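Local coordinates for protein dihydroorotase (Campylobacter jejuni subsp. jejuni, PDB 3PNU) that probably catalyses the reversible cyclisation of N-carbamoyl-L-aspartate to (S)-dihydroorotate in pyrimidine biosynthesis, using a two-zinc centre, at residues K28-M33 with K322-E327; N168-Y173 with K193-L198; I185-I190 with E203-T208. All coordinates share one frame; numbering follows the deposited sequence.

Contact 1 of 3, residues K28-M33 with K322-E327; sequences KNPLDM and KILTLE
Asn29 grips Lys322 by both its backbone and its side chain where the antiparallel sheet that flanks the TIM barrel gives way to the first barrel strand, 31-35. At Lys322 the two chains are joined by a pair of hydrogen bonds. Its backbone N donates to OD1 of Asn29 over 2.8 Å, almost straight at 165° but tilted 31° from the plane of the amide. Its carbonyl O accepts Asn29 N at 3.1 Å, the donor standing above the carbonyl plane. The amide comes within reach because CG of Asn29 lies beside its own backbone N (chi1 -67°), which turns OD1 back toward Lys322 although CB points away. ND2, the other arm of the same amide, bonds to Asp321, so both ends of the group are held and its rotation is fixed. The side chain of Lys322 runs off extended, and its NZ reaches the backbone oxygens of Ala51, Phe54 and Asn88.

Ile323 is the non-hydrogen-bonded partner of Lys28, their CA atoms 4.6 Å apart. On this exposed face of the sheet the Lys28 chain bends at its third torsion, bringing CE to 4.1 Å from CD1 of Ile323. After Lys28 the first chain leaves the sheet and turns into the barrel, where the backbone of Asp32 is hydrogen-bonded to Ala56 and Val58 of strand 56-59, while strand 323-327 continues beside 25-28. Leu324 makes the last touch: its CD1 methyl meets the rim of the Pro30 ring, the two side chains set at about a right angle, with CD1 3.8 Å from Pro30 CG.

Contact 2 of 3, residues N168-Y173 with K193-L198; sequences NFAKIY and KTLCEL
Two neighbouring helices on the outside of the TIM barrel, 170-179 and 193-201, pack here through their first turns, one before and one after strand 185-187 in the chain. Ala170 sits at the middle of the interface, its CA 6.7 Å from that of Leu195. Its single methyl enters a group of methyls on the other helix: Ala170 CB lies 3.9 Å from both Thr194 CG2 and Leu195 CD2. Thr194 presents that methyl because CG2 lies anti to the backbone N, while OG1 turns the other way and bonds to Ser167.

Leu195 straddles Ala170 and Tyr173: CD2 packs on Ala170 and also skirts the Tyr173 ring, while CD1 meets CE2 of Tyr173 at 3.8 Å, at the ring's edge and near its plane, the side chains crossing at about a right angle. One face of this ring is occupied by Phe169 of the same segment, whose CE2 stands 3.8 Å above the centre of the Tyr173 ring. One turn further along the second helix, Leu198 has CG anti to the backbone N (chi1 -171°), which directs the branch into the interface, with CD2 4.0 Å from Tyr173 CB and 3.7 Å from Ala170 O.

Toward the barrel strands, Tyr173 and Leu195 both continue onto Met187 of strand 185-187, and Tyr173 also touches Val154. No hydrogen bond or salt bridge crosses between the segments. The helices are therefore held together by van der Waals contact of methyl groups and an aromatic edge, and the small side chain of Ala170 permits their close approach.

Contact 3 of 3, residues I185-I190 with E203-T208; sequences IVMEHI and ENLYAT. With ZN (zinc ion), chain C.
Ile185 and Leu205 meet on the helix-facing side of two adjacent parallel strands of the TIM barrel, CB of Ile185 lying 3.9 Å from CD2 of Leu205. The same Leu205 methyl touches Met187 CG, and further along this face CD1 of Ile190 rests 4.0 Å from Ala207 CB. On the other face Val186 spreads its branches: CG2 goes to Tyr206 CB, while CG1, anti to the backbone N, meets Thr208 CG2 at 3.8 Å.

Between the faces runs a regular parallel ladder. Ile185 N and Met187 N donate to the carbonyls of Asn204 and Tyr206, and Tyr206 N and Thr208 N donate back to Ile185 and Met187.

At the C-terminal end, which bears the active site, Thr208 ties down the turn after strand 185-187. Its O accepts Ile190 N at 3.1 Å. Its OG1, brought over by a chi1 of 67°, accepts His189 N at 3.0 Å and lies very close to Glu188 OE1, probably as a hydrogen-bond donor, though that separation is too short to be reliable. Glu188 OE1 also holds ND1 of the zinc ligand His34. His189 projects from this turn with CB of Glu188 over one ring face, and its NE2 binds zinc at 2.0 Å beside a water; His155 and carboxylated Lys116 also bind this metal.

The two strands are joined through helix 193-201 in a beta-alpha-beta unit, flanked in the sheet by strands 152-154 and 256-258. Helix 170-179 packs against Ile185 and Met187, and helix 299-314 meets the other face through Tyr314 on Val186 and Ile313 on Tyr206.

Overall arrangement
Contacts 2 and 3 form one continuous wall of the barrel, their centres 10 Å apart: the helices of contact 2 lie over the strands of contact 3, with Tyr173 OH 3.3 Å from Met187 CA and Leu195 O 3.5 Å from Met187 CE. Contact 3 carries the zinc ligand His189, whereas Tyr173 of contact 2 lies on the helix side of the strands, its side chain about 9 Å from a zinc ion. Contact 1 lies across the chain's centre from contact 2, about 30 Å between centres, and away from the metal site. Its first segment nevertheless runs inward to contact 3, where Met33 CB packs 4.2 Å from Thr208 CG2, and continues to the zinc ligands His34 and His36.

Contact 1 of 3, residues K28-M33 with K322-E327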
ATOM      1  N   LYS A  28     -12.010 -18.164  29.232  1.00 56.59           N
ATOM      2  CA  LYS A  28     -13.301 -17.877  29.821  1.00 54.00           C
ATOM      3  C   LYS A  28     -13.955 -16.591  29.293  1.00 51.32           C
ATOM      4  O   LYS A  28     -13.381 -15.508  29.369  1.00 49.46           O
ATOM      5  CB  LYS A  28     -13.138 -17.809  31.343  1.00 54.42           C
ATOM      6  CG  LYS A  28     -14.380 -17.329  32.093  1.00 58.73           C
ATOM      7  CD  LYS A  28     -14.219 -17.401  33.623  1.00 65.58           C
ATOM      8  CE  LYS A  28     -14.200 -18.854  34.108  1.00 69.90           C
ATOM      9  NZ  LYS A  28     -14.314 -19.000  35.592  1.00 71.73           N
ATOM     10  N   ASN A  29     -15.170 -16.735  28.776  1.00 49.18           N
ATOM     11  CA  ASN A  29     -15.966 -15.610  28.288  1.00 49.42           C
ATOM     12  C   ASN A  29     -15.234 -14.643  27.335  1.00 48.16           C
ATOM     13  O   ASN A  29     -15.165 -13.445  27.592  1.00 48.79           O
ATOM     14  CB  ASN A  29     -16.545 -14.823  29.483  1.00 49.45           C
ATOM     15  CG  ASN A  29     -17.588 -15.623  30.285  1.00 51.41           C
ATOM     16  OD1 ASN A  29     -18.328 -16.437  29.735  1.00 49.19           O
ATOM     17  ND2 ASN A  29     -17.654 -15.365  31.589  1.00 48.18           N
ATOM     18  N   PRO A  30     -14.680 -15.165  26.239  1.00 46.52           N
ATOM     19  CA  PRO A  30     -14.007 -14.297  25.279  1.00 45.55           C
ATOM     20  C   PRO A  30     -14.948 -13.267  24.688  1.00 43.78           C
ATOM     21  O   PRO A  30     -16.100 -13.561  24.350  1.00 41.52           O
ATOM     22  CB  PRO A  30     -13.545 -15.259  24.174  1.00 45.56           C
ATOM     23  CG  PRO A  30     -14.356 -16.496  24.363  1.00 47.16           C
ATOM     24  CD  PRO A  30     -14.651 -16.574  25.823  1.00 46.97           C
ATOM     25  N   LEU A  31     -14.445 -12.056  24.561  1.00 42.96           N
ATOM     26  CA  LEU A  31     -15.226 -10.988  24.005  1.00 42.03           C
ATOM     27  C   LEU A  31     -14.548 -10.432  22.771  1.00 39.75           C
ATOM     28  O   LEU A  31     -13.339 -10.254  22.760  1.00 38.29           O
ATOM     29  CB  LEU A  31     -15.377  -9.907  25.066  1.00 42.14           C
ATOM     30  CG  LEU A  31     -16.218 -10.350  26.267  1.00 44.38           C
ATOM     31  CD1 LEU A  31     -16.032  -9.436  27.490  1.00 43.77           C
ATOM     32  CD2 LEU A  31     -17.675 -10.423  25.853  1.00 43.64           C
ATOM     33  N   ASP A  32     -15.326 -10.194  21.719  1.00 39.29           N
ATOM     34  CA  ASP A  32     -14.803  -9.546  20.525  1.00 38.79           C
ATOM     35  C   ASP A  32     -15.404  -8.162  20.563  1.00 38.04           C
ATOM     36  O   ASP A  32     -16.581  -7.984  20.232  1.00 38.64           O
ATOM     37  CB  ASP A  32     -15.160 -10.274  19.223  1.00 37.63           C
ATOM     38  CG  ASP A  32     -14.590  -9.544  17.970  1.00 40.15           C
ATOM     39  OD1 ASP A  32     -14.132  -8.385  18.103  1.00 37.29           O
ATOM     40  OD2 ASP A  32     -14.596 -10.115  16.860  1.00 41.44           O
ATOM     41  N   MET A  33     -14.605  -7.172  20.968  1.00 38.52           N
ATOM     42  CA  MET A  33     -15.127  -5.789  21.124  1.00 37.93           C
ATOM     43  C   MET A  33     -15.199  -4.922  19.865  1.00 37.07           C
ATOM     44  O   MET A  33     -15.448  -3.713  19.961  1.00 36.07           O
ATOM     45  CB  MET A  33     -14.367  -5.066  22.234  1.00 38.30           C
ATOM     46  CG  MET A  33     -14.389  -5.840  23.571  1.00 40.98           C
ATOM     47  SD  MET A  33     -16.056  -6.155  24.220  1.00 42.01           S
ATOM     48  CE  MET A  33     -16.593  -4.521  24.721  1.00 30.96           C
ATOM     49  N   LYS A 322     -19.008 -19.101  29.492  1.00 61.40           N
ATOM     50  CA  LYS A 322     -18.788 -19.835  28.269  1.00 60.41           C
ATOM     51  C   LYS A 322     -17.312 -20.147  28.236  1.00 60.51           C
ATOM     52  O   LYS A 322     -16.518 -19.317  27.836  1.00 61.18           O
ATOM     53  CB  LYS A 322     -19.223 -19.010  27.054  1.00 59.74           C
ATOM     54  CG  LYS A 322     -18.937 -19.652  25.700  1.00 58.79           C
ATOM     55  CD  LYS A 322     -19.753 -18.987  24.583  1.00 56.99           C
ATOM     56  CE  LYS A 322     -19.567 -19.673  23.244  1.00 53.66           C
ATOM     57  NZ  LYS A 322     -20.565 -19.178  22.267  1.00 54.34           N
ATOM     58  N   ILE A 323     -16.944 -21.335  28.693  1.00 61.90           N
ATOM     59  CA  ILE A 323     -15.546 -21.745  28.689  1.00 63.51           C
ATOM     60  C   ILE A 323     -15.238 -22.480  27.397  1.00 63.92           C
ATOM     61  O   ILE A 323     -15.978 -23.374  26.997  1.00 64.03           O
ATOM     62  CB  ILE A 323     -15.180 -22.641  29.908  1.00 64.67           C
ATOM     63  CG1 ILE A 323     -15.440 -21.880  31.216  1.00 66.04           C
ATOM     64  CG2 ILE A 323     -13.706 -23.086  29.844  1.00 62.69           C
ATOM     65  CD1 ILE A 323     -14.929 -22.590  32.467  1.00 70.25           C
ATOM     66  N   LEU A 324     -14.149 -22.076  26.745  1.00 64.30           N
ATOM     67  CA  LEU A 324     -13.701 -22.689  25.506  1.00 64.78           C
ATOM     68  C   LEU A 324     -12.322 -23.245  25.739  1.00 65.10           C
ATOM     69  O   LEU A 324     -11.501 -22.592  26.386  1.00 64.39           O
ATOM     70  CB  LEU A 324     -13.669 -21.661  24.384  1.00 65.30           C
ATOM     71  CG  LEU A 324     -15.047 -21.210  23.893  1.00 66.81           C
ATOM     72  CD1 LEU A 324     -14.943 -19.970  23.062  1.00 66.26           C
ATOM     73  CD2 LEU A 324     -15.768 -22.339  23.114  1.00 69.43           C
ATOM     74  N   THR A 325     -12.076 -24.450  25.217  1.00 66.10           N
ATOM     75  CA  THR A 325     -10.786 -25.125  25.372  1.00 67.35           C
ATOM     76  C   THR A 325     -10.118 -25.267  24.024  1.00 67.45           C
ATOM     77  O   THR A 325     -10.753 -25.678  23.048  1.00 67.62           O
ATOM     78  CB  THR A 325     -10.921 -26.559  25.984  1.00 67.96           C
ATOM     79  OG1 THR A 325     -11.773 -26.531  27.134  1.00 68.79           O
ATOM     80  CG2 THR A 325      -9.548 -27.106  26.389  1.00 67.02           C
ATOM     81  N   LEU A 326      -8.831 -24.952  23.986  1.00 68.24           N
ATOM     82  CA  LEU A 326      -8.060 -25.022  22.763  1.00 69.55           C
ATOM     83  C   LEU A 326      -6.892 -25.990  22.917  1.00 70.38           C
ATOM     84  O   LEU A 326      -6.080 -25.865  23.832  1.00 68.79           O
ATOM     85  CB  LEU A 326      -7.550 -23.633  22.404  1.00 70.28           C
ATOM     86  CG  LEU A 326      -8.632 -22.558  22.247  1.00 70.54           C
ATOM     87  CD1 LEU A 326      -7.963 -21.253  21.910  1.00 71.97           C
ATOM     88  CD2 LEU A 326      -9.668 -22.929  21.181  1.00 69.71           C
ATOM     89  N   GLU A 327      -6.821 -26.949  21.999  1.00 72.64           N
ATOM     90  CA  GLU A 327      -5.795 -27.992  22.011  1.00 74.85           C
ATOM     91  C   GLU A 327      -4.875 -27.836  20.837  1.00 75.56           C
ATOM     92  O   GLU A 327      -5.284 -27.312  19.796  1.00 75.14           O
ATOM     93  CB  GLU A 327      -6.456 -29.353  21.860  1.00 75.36           C
ATOM     94  CG  GLU A 327      -7.486 -29.686  22.922  1.00 78.95           C
ATOM     95  CD  GLU A 327      -8.266 -30.944  22.587  1.00 82.13           C
ATOM     96  OE1 GLU A 327      -8.552 -31.171  21.384  1.00 82.90           O
ATOM     97  OE2 GLU A 327      -8.604 -31.689  23.531  1.00 83.32           O
TER

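Contact 2 of 3, residues N168-Y173 with K193-L198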
ATOM      1  N   ASN A 168      -2.275  11.592  13.025  1.00 32.56           N
ATOM      2  CA  ASN A 168      -2.791  12.952  12.960  1.00 32.82           C
ATOM      3  C   ASN A 168      -4.120  13.077  13.684  1.00 32.53           C
ATOM      4  O   ASN A 168      -4.542  14.187  14.027  1.00 33.07           O
ATOM      5  CB  ASN A 168      -2.909  13.457  11.499  1.00 32.82           C
ATOM      6  CG  ASN A 168      -1.569  13.507  10.792  1.00 29.79           C
ATOM      7  OD1 ASN A 168      -0.534  13.279  11.399  1.00 30.70           O
ATOM      8  ND2 ASN A 168      -1.590  13.788   9.507  1.00 29.98           N
ATOM      9  N   PHE A 169      -4.786  11.951  13.918  1.00 32.41           N
ATOM     10  CA  PHE A 169      -6.073  11.971  14.614  1.00 31.56           C
ATOM     11  C   PHE A 169      -5.867  12.091  16.145  1.00 32.62           C
ATOM     12  O   PHE A 169      -6.792  12.351  16.889  1.00 29.88           O
ATOM     13  CB  PHE A 169      -6.874  10.723  14.288  1.00 31.45           C
ATOM     14  CG  PHE A 169      -8.331  10.861  14.593  1.00 32.79           C
ATOM     15  CD1 PHE A 169      -9.200  11.339  13.627  1.00 30.67           C
ATOM     16  CD2 PHE A 169      -8.824  10.557  15.840  1.00 33.65           C
ATOM     17  CE1 PHE A 169     -10.539  11.490  13.906  1.00 36.34           C
ATOM     18  CE2 PHE A 169     -10.162  10.709  16.130  1.00 35.39           C
ATOM     19  CZ  PHE A 169     -11.024  11.176  15.170  1.00 36.19           C
ATOM     20  N   ALA A 170      -4.632  11.908  16.595  1.00 33.44           N
ATOM     21  CA  ALA A 170      -4.310  11.975  18.012  1.00 34.88           C
ATOM     22  C   ALA A 170      -4.766  13.276  18.681  1.00 36.62           C
ATOM     23  O   ALA A 170      -5.302  13.254  19.793  1.00 39.32           O
ATOM     24  CB  ALA A 170      -2.801  11.781  18.208  1.00 33.60           C
ATOM     25  N   LYS A 171      -4.566  14.403  18.011  1.00 36.51           N
ATOM     26  CA  LYS A 171      -4.926  15.710  18.588  1.00 36.11           C
ATOM     27  C   LYS A 171      -6.417  15.776  18.799  1.00 35.43           C
ATOM     28  O   LYS A 171      -6.857  16.422  19.729  1.00 37.50           O
ATOM     29  CB  LYS A 171      -4.459  16.888  17.697  1.00 34.93           C
ATOM     30  CG  LYS A 171      -5.205  16.987  16.354  1.00 37.34           C
ATOM     31  CD  LYS A 171      -4.344  17.676  15.269  1.00 43.49           C
ATOM     32  CE  LYS A 171      -4.870  17.362  13.883  1.00 46.08           C
ATOM     33  NZ  LYS A 171      -3.786  17.333  12.896  1.00 49.30           N
ATOM     34  N   ILE A 172      -7.192  15.112  17.942  1.00 33.01           N
ATOM     35  CA  ILE A 172      -8.638  15.084  18.114  1.00 33.10           C
ATOM     36  C   ILE A 172      -9.037  14.271  19.367  1.00 34.49           C
ATOM     37  O   ILE A 172      -9.763  14.764  20.224  1.00 35.46           O
ATOM     38  CB  ILE A 172      -9.334  14.547  16.876  1.00 32.84           C
ATOM     39  CG1 ILE A 172      -9.080  15.508  15.710  1.00 31.67           C
ATOM     40  CG2 ILE A 172     -10.834  14.391  17.130  1.00 30.24           C
ATOM     41  CD1 ILE A 172      -9.570  15.016  14.404  1.00 37.32           C
ATOM     42  N   TYR A 173      -8.572  13.033  19.482  1.00 34.77           N
ATOM     43  CA  TYR A 173      -8.846  12.254  20.679  1.00 34.93           C
ATOM     44  C   TYR A 173      -8.439  13.010  21.942  1.00 36.99           C
ATOM     45  O   TYR A 173      -9.056  12.871  22.985  1.00 37.14           O
ATOM     46  CB  TYR A 173      -8.032  10.960  20.714  1.00 32.62           C
ATOM     47  CG  TYR A 173      -8.565   9.842  19.920  1.00 32.81           C
ATOM     48  CD1 TYR A 173      -9.908   9.439  20.058  1.00 33.35           C
ATOM     49  CD2 TYR A 173      -7.740   9.097  19.083  1.00 28.06           C
ATOM     50  CE1 TYR A 173     -10.404   8.384  19.348  1.00 29.10           C
ATOM     51  CE2 TYR A 173      -8.245   7.999  18.375  1.00 29.97           C
ATOM     52  CZ  TYR A 173      -9.567   7.658  18.506  1.00 25.85           C
ATOM     53  OH  TYR A 173     -10.073   6.588  17.808  1.00 31.24           O
ATOM     54  N   LYS A 193       2.211   3.671  17.304  1.00 35.65           N
ATOM     55  CA  LYS A 193       2.865   3.894  18.573  1.00 35.85           C
ATOM     56  C   LYS A 193       2.304   5.185  19.177  1.00 35.50           C
ATOM     57  O   LYS A 193       2.164   5.308  20.388  1.00 34.47           O
ATOM     58  CB  LYS A 193       4.362   3.988  18.355  1.00 37.52           C
ATOM     59  CG  LYS A 193       5.193   4.160  19.629  1.00 41.09           C
ATOM     60  CD  LYS A 193       6.661   4.041  19.307  1.00 44.97           C
ATOM     61  CE  LYS A 193       7.532   4.324  20.518  1.00 52.73           C
ATOM     62  NZ  LYS A 193       8.978   4.167  20.183  1.00 58.39           N
ATOM     63  N   THR A 194       1.957   6.141  18.325  1.00 34.51           N
ATOM     64  CA  THR A 194       1.395   7.384  18.799  1.00 35.11           C
ATOM     65  C   THR A 194       0.177   7.132  19.676  1.00 35.14           C
ATOM     66  O   THR A 194       0.051   7.744  20.726  1.00 37.31           O
ATOM     67  CB  THR A 194       0.947   8.302  17.634  1.00 36.19           C
ATOM     68  OG1 THR A 194       2.030   8.479  16.711  1.00 37.97           O
ATOM     69  CG2 THR A 194       0.471   9.664  18.157  1.00 29.81           C
ATOM     70  N   LEU A 195      -0.721   6.242  19.259  1.00 33.99           N
ATOM     71  CA  LEU A 195      -1.930   6.013  20.064  1.00 32.86           C
ATOM     72  C   LEU A 195      -1.654   5.068  21.226  1.00 34.07           C
ATOM     73  O   LEU A 195      -2.319   5.134  22.259  1.00 33.88           O
ATOM     74  CB  LEU A 195      -3.140   5.600  19.212  1.00 29.09           C
ATOM     75  CG  LEU A 195      -3.606   6.679  18.226  1.00 29.14           C
ATOM     76  CD1 LEU A 195      -4.943   6.301  17.581  1.00 24.27           C
ATOM     77  CD2 LEU A 195      -3.757   8.069  18.909  1.00 24.70           C
ATOM     78  N   CYS A 196      -0.675   4.193  21.078  1.00 36.17           N
ATOM     79  CA  CYS A 196      -0.293   3.362  22.210  1.00 38.48           C
ATOM     80  C   CYS A 196       0.141   4.280  23.345  1.00 37.54           C
ATOM     81  O   CYS A 196      -0.240   4.076  24.475  1.00 38.98           O
ATOM     82  CB  CYS A 196       0.841   2.407  21.862  1.00 38.02           C
ATOM     83  SG  CYS A 196       0.326   1.158  20.691  1.00 40.27           S
ATOM     84  N   GLU A 197       0.922   5.298  23.031  1.00 37.83           N
ATOM     85  CA  GLU A 197       1.404   6.251  24.046  1.00 39.28           C
ATOM     86  C   GLU A 197       0.321   7.164  24.580  1.00 38.66           C
ATOM     87  O   GLU A 197       0.217   7.337  25.789  1.00 39.91           O
ATOM     88  CB  GLU A 197       2.572   7.076  23.493  1.00 40.07           C
ATOM     89  CG  GLU A 197       3.833   6.216  23.319  1.00 44.81           C
ATOM     90  CD  GLU A 197       4.999   6.930  22.646  1.00 52.27           C
ATOM     91  OE1 GLU A 197       4.871   8.114  22.251  1.00 52.40           O
ATOM     92  OE2 GLU A 197       6.058   6.278  22.505  1.00 57.72           O
ATOM     93  N   LEU A 198      -0.496   7.726  23.687  1.00 37.72           N
ATOM     94  CA  LEU A 198      -1.576   8.630  24.089  1.00 38.07           C
ATOM     95  C   LEU A 198      -2.550   7.951  25.057  1.00 38.91           C
ATOM     96  O   LEU A 198      -3.136   8.601  25.894  1.00 40.69           O
ATOM     97  CB  LEU A 198      -2.357   9.138  22.871  1.00 37.48           C
ATOM     98  CG  LEU A 198      -3.389  10.252  23.114  1.00 39.49           C
ATOM     99  CD1 LEU A 198      -2.706  11.618  23.436  1.00 38.93           C
ATOM    100  CD2 LEU A 198      -4.288  10.413  21.919  1.00 36.44           C
TER

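Contact 3 of 3, residues I185-I190 with E203-T208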
ATOM      1  N   ILE A 185     -13.879   7.061  26.039  1.00 34.03           N
ATOM      2  CA  ILE A 185     -13.577   7.194  24.639  1.00 32.55           C
ATOM      3  C   ILE A 185     -12.688   6.029  24.251  1.00 31.77           C
ATOM      4  O   ILE A 185     -11.553   5.916  24.729  1.00 30.58           O
ATOM      5  CB  ILE A 185     -12.865   8.528  24.346  1.00 31.91           C
ATOM      6  CG1 ILE A 185     -13.715   9.712  24.833  1.00 32.63           C
ATOM      7  CG2 ILE A 185     -12.571   8.655  22.879  1.00 31.72           C
ATOM      8  CD1 ILE A 185     -13.056  11.094  24.690  1.00 25.48           C
ATOM      9  N   VAL A 186     -13.206   5.158  23.396  1.00 31.22           N
ATOM     10  CA  VAL A 186     -12.443   3.992  22.967  1.00 32.15           C
ATOM     11  C   VAL A 186     -11.868   4.216  21.575  1.00 32.13           C
ATOM     12  O   VAL A 186     -12.602   4.377  20.603  1.00 31.50           O
ATOM     13  CB  VAL A 186     -13.293   2.699  22.988  1.00 32.40           C
ATOM     14  CG1 VAL A 186     -12.422   1.472  22.671  1.00 30.48           C
ATOM     15  CG2 VAL A 186     -13.942   2.544  24.346  1.00 30.08           C
ATOM     16  N   MET A 187     -10.539   4.264  21.516  1.00 32.03           N
ATOM     17  CA  MET A 187      -9.813   4.409  20.270  1.00 31.13           C
ATOM     18  C   MET A 187      -9.820   3.021  19.614  1.00 32.26           C
ATOM     19  O   MET A 187      -9.035   2.151  19.987  1.00 30.87           O
ATOM     20  CB  MET A 187      -8.373   4.862  20.559  1.00 30.24           C
ATOM     21  CG  MET A 187      -8.278   6.182  21.341  1.00 30.68           C
ATOM     22  SD  MET A 187      -6.606   6.831  21.549  1.00 32.19           S
ATOM     23  CE  MET A 187      -5.832   5.507  22.460  1.00 28.15           C
ATOM     24  N   GLU A 188     -10.723   2.797  18.663  1.00 31.90           N
ATOM     25  CA  GLU A 188     -10.813   1.486  18.001  1.00 31.11           C
ATOM     26  C   GLU A 188      -9.628   1.151  17.146  1.00 32.57           C
ATOM     27  O   GLU A 188      -8.932   2.041  16.644  1.00 33.65           O
ATOM     28  CB  GLU A 188     -12.073   1.395  17.149  1.00 32.09           C
ATOM     29  CG  GLU A 188     -13.349   1.440  17.973  1.00 33.29           C
ATOM     30  CD  GLU A 188     -13.486   0.243  18.925  1.00 34.57           C
ATOM     31  OE1 GLU A 188     -12.876  -0.845  18.682  1.00 34.34           O
ATOM     32  OE2 GLU A 188     -14.222   0.404  19.914  1.00 37.96           O
ATOM     33  N   HIS A 189      -9.420  -0.157  16.960  1.00 33.61           N
ATOM     34  CA  HIS A 189      -8.296  -0.704  16.186  1.00 33.04           C
ATOM     35  C   HIS A 189      -7.084   0.218  16.065  1.00 33.50           C
ATOM     36  O   HIS A 189      -6.773   0.720  14.990  1.00 34.78           O
ATOM     37  CB  HIS A 189      -8.742  -1.149  14.805  1.00 32.76           C
ATOM     38  CG  HIS A 189      -9.626  -0.174  14.100  1.00 33.18           C
ATOM     39  ND1 HIS A 189      -9.261   1.132  13.871  1.00 35.13           N
ATOM     40  CD2 HIS A 189     -10.844  -0.332  13.526  1.00 35.85           C
ATOM     41  CE1 HIS A 189     -10.236   1.750  13.223  1.00 32.47           C
ATOM     42  NE2 HIS A 189     -11.199   0.879  12.988  1.00 35.03           N
ATOM     43  N   ILE A 190      -6.392   0.448  17.165  1.00 33.31           N
ATOM     44  CA  ILE A 190      -5.219   1.308  17.090  1.00 31.93           C
ATOM     45  C   ILE A 190      -4.121   0.562  16.369  1.00 31.89           C
ATOM     46  O   ILE A 190      -4.009  -0.675  16.467  1.00 33.36           O
ATOM     47  CB  ILE A 190      -4.756   1.822  18.430  1.00 31.86           C
ATOM     48  CG1 ILE A 190      -4.312   0.685  19.368  1.00 31.31           C
ATOM     49  CG2 ILE A 190      -5.878   2.661  19.076  1.00 32.00           C
ATOM     50  CD1 ILE A 190      -3.549   1.221  20.643  1.00 23.97           C
ATOM     51  N   GLU A 203      -7.065   9.293  31.537  1.00 45.29           N
ATOM     52  CA  GLU A 203      -7.790   8.205  32.200  1.00 46.60           C
ATOM     53  C   GLU A 203      -9.022   7.735  31.454  1.00 44.30           C
ATOM     54  O   GLU A 203      -9.392   6.593  31.569  1.00 44.24           O
ATOM     55  CB  GLU A 203      -8.193   8.614  33.617  1.00 47.74           C
ATOM     56  CG  GLU A 203      -7.005   8.821  34.537  1.00 55.40           C
ATOM     57  CD  GLU A 203      -7.388   9.467  35.851  1.00 64.20           C
ATOM     58  OE1 GLU A 203      -6.517  10.141  36.435  1.00 72.25           O
ATOM     59  OE2 GLU A 203      -8.552   9.327  36.291  1.00 67.29           O
ATOM     60  N   ASN A 204      -9.660   8.617  30.697  1.00 43.33           N
ATOM     61  CA  ASN A 204     -10.845   8.238  29.955  1.00 41.99           C
ATOM     62  C   ASN A 204     -10.582   7.670  28.540  1.00 42.53           C
ATOM     63  O   ASN A 204     -11.532   7.424  27.777  1.00 41.22           O
ATOM     64  CB  ASN A 204     -11.840   9.387  29.915  1.00 42.91           C
ATOM     65  CG  ASN A 204     -11.261  10.666  29.364  1.00 42.81           C
ATOM     66  OD1 ASN A 204     -10.065  10.968  29.538  1.00 44.11           O
ATOM     67  ND2 ASN A 204     -12.118  11.455  28.716  1.00 39.04           N
ATOM     68  N   LEU A 205      -9.306   7.455  28.191  1.00 40.50           N
ATOM     69  CA  LEU A 205      -8.973   6.846  26.911  1.00 39.07           C
ATOM     70  C   LEU A 205      -8.749   5.352  27.074  1.00 37.69           C
ATOM     71  O   LEU A 205      -8.068   4.917  28.004  1.00 37.51           O
ATOM     72  CB  LEU A 205      -7.743   7.482  26.271  1.00 38.46           C
ATOM     73  CG  LEU A 205      -7.931   8.842  25.624  1.00 38.22           C
ATOM     74  CD1 LEU A 205      -6.569   9.295  25.069  1.00 37.85           C
ATOM     75  CD2 LEU A 205      -8.982   8.779  24.525  1.00 30.19           C
ATOM     76  N   TYR A 206      -9.338   4.586  26.153  1.00 35.09           N
ATOM     77  CA  TYR A 206      -9.222   3.148  26.125  1.00 33.82           C
ATOM     78  C   TYR A 206      -8.931   2.774  24.683  1.00 33.26           C
ATOM     79  O   TYR A 206      -8.911   3.644  23.818  1.00 32.38           O
ATOM     80  CB  TYR A 206     -10.529   2.494  26.600  1.00 35.59           C
ATOM     81  CG  TYR A 206     -10.908   2.847  28.033  1.00 34.51           C
ATOM     82  CD1 TYR A 206     -10.447   2.091  29.095  1.00 33.51           C
ATOM     83  CD2 TYR A 206     -11.714   3.933  28.314  1.00 37.25           C
ATOM     84  CE1 TYR A 206     -10.767   2.410  30.387  1.00 39.79           C
ATOM     85  CE2 TYR A 206     -12.059   4.249  29.619  1.00 38.54           C
ATOM     86  CZ  TYR A 206     -11.577   3.486  30.643  1.00 41.72           C
ATOM     87  OH  TYR A 206     -11.895   3.788  31.943  1.00 53.07           O
ATOM     88  N   ALA A 207      -8.714   1.489  24.410  1.00 31.94           N
ATOM     89  CA  ALA A 207      -8.436   1.069  23.042  1.00 30.99           C
ATOM     90  C   ALA A 207      -8.739  -0.394  22.768  1.00 29.87           C
ATOM     91  O   ALA A 207      -8.770  -1.225  23.681  1.00 30.34           O
ATOM     92  CB  ALA A 207      -6.969   1.368  22.700  1.00 29.20           C
ATOM     93  N   THR A 208      -8.979  -0.705  21.500  1.00 29.91           N
ATOM     94  CA  THR A 208      -9.151  -2.075  21.081  1.00 30.87           C
ATOM     95  C   THR A 208      -8.026  -2.329  20.085  1.00 32.17           C
ATOM     96  O   THR A 208      -7.589  -1.403  19.405  1.00 32.89           O
ATOM     97  CB  THR A 208     -10.515  -2.371  20.446  1.00 31.74           C
ATOM     98  OG1 THR A 208     -10.656  -1.683  19.198  1.00 33.50           O
ATOM     99  CG2 THR A 208     -11.658  -1.993  21.381  1.00 31.86           C
TER
HETATM  100 ZN    ZN C 336     -12.913   1.114  11.901  1.00 42.27          ZN
HETATM  101  O   HOH W   1     -12.608  -0.680  11.020  1.00 45.05           O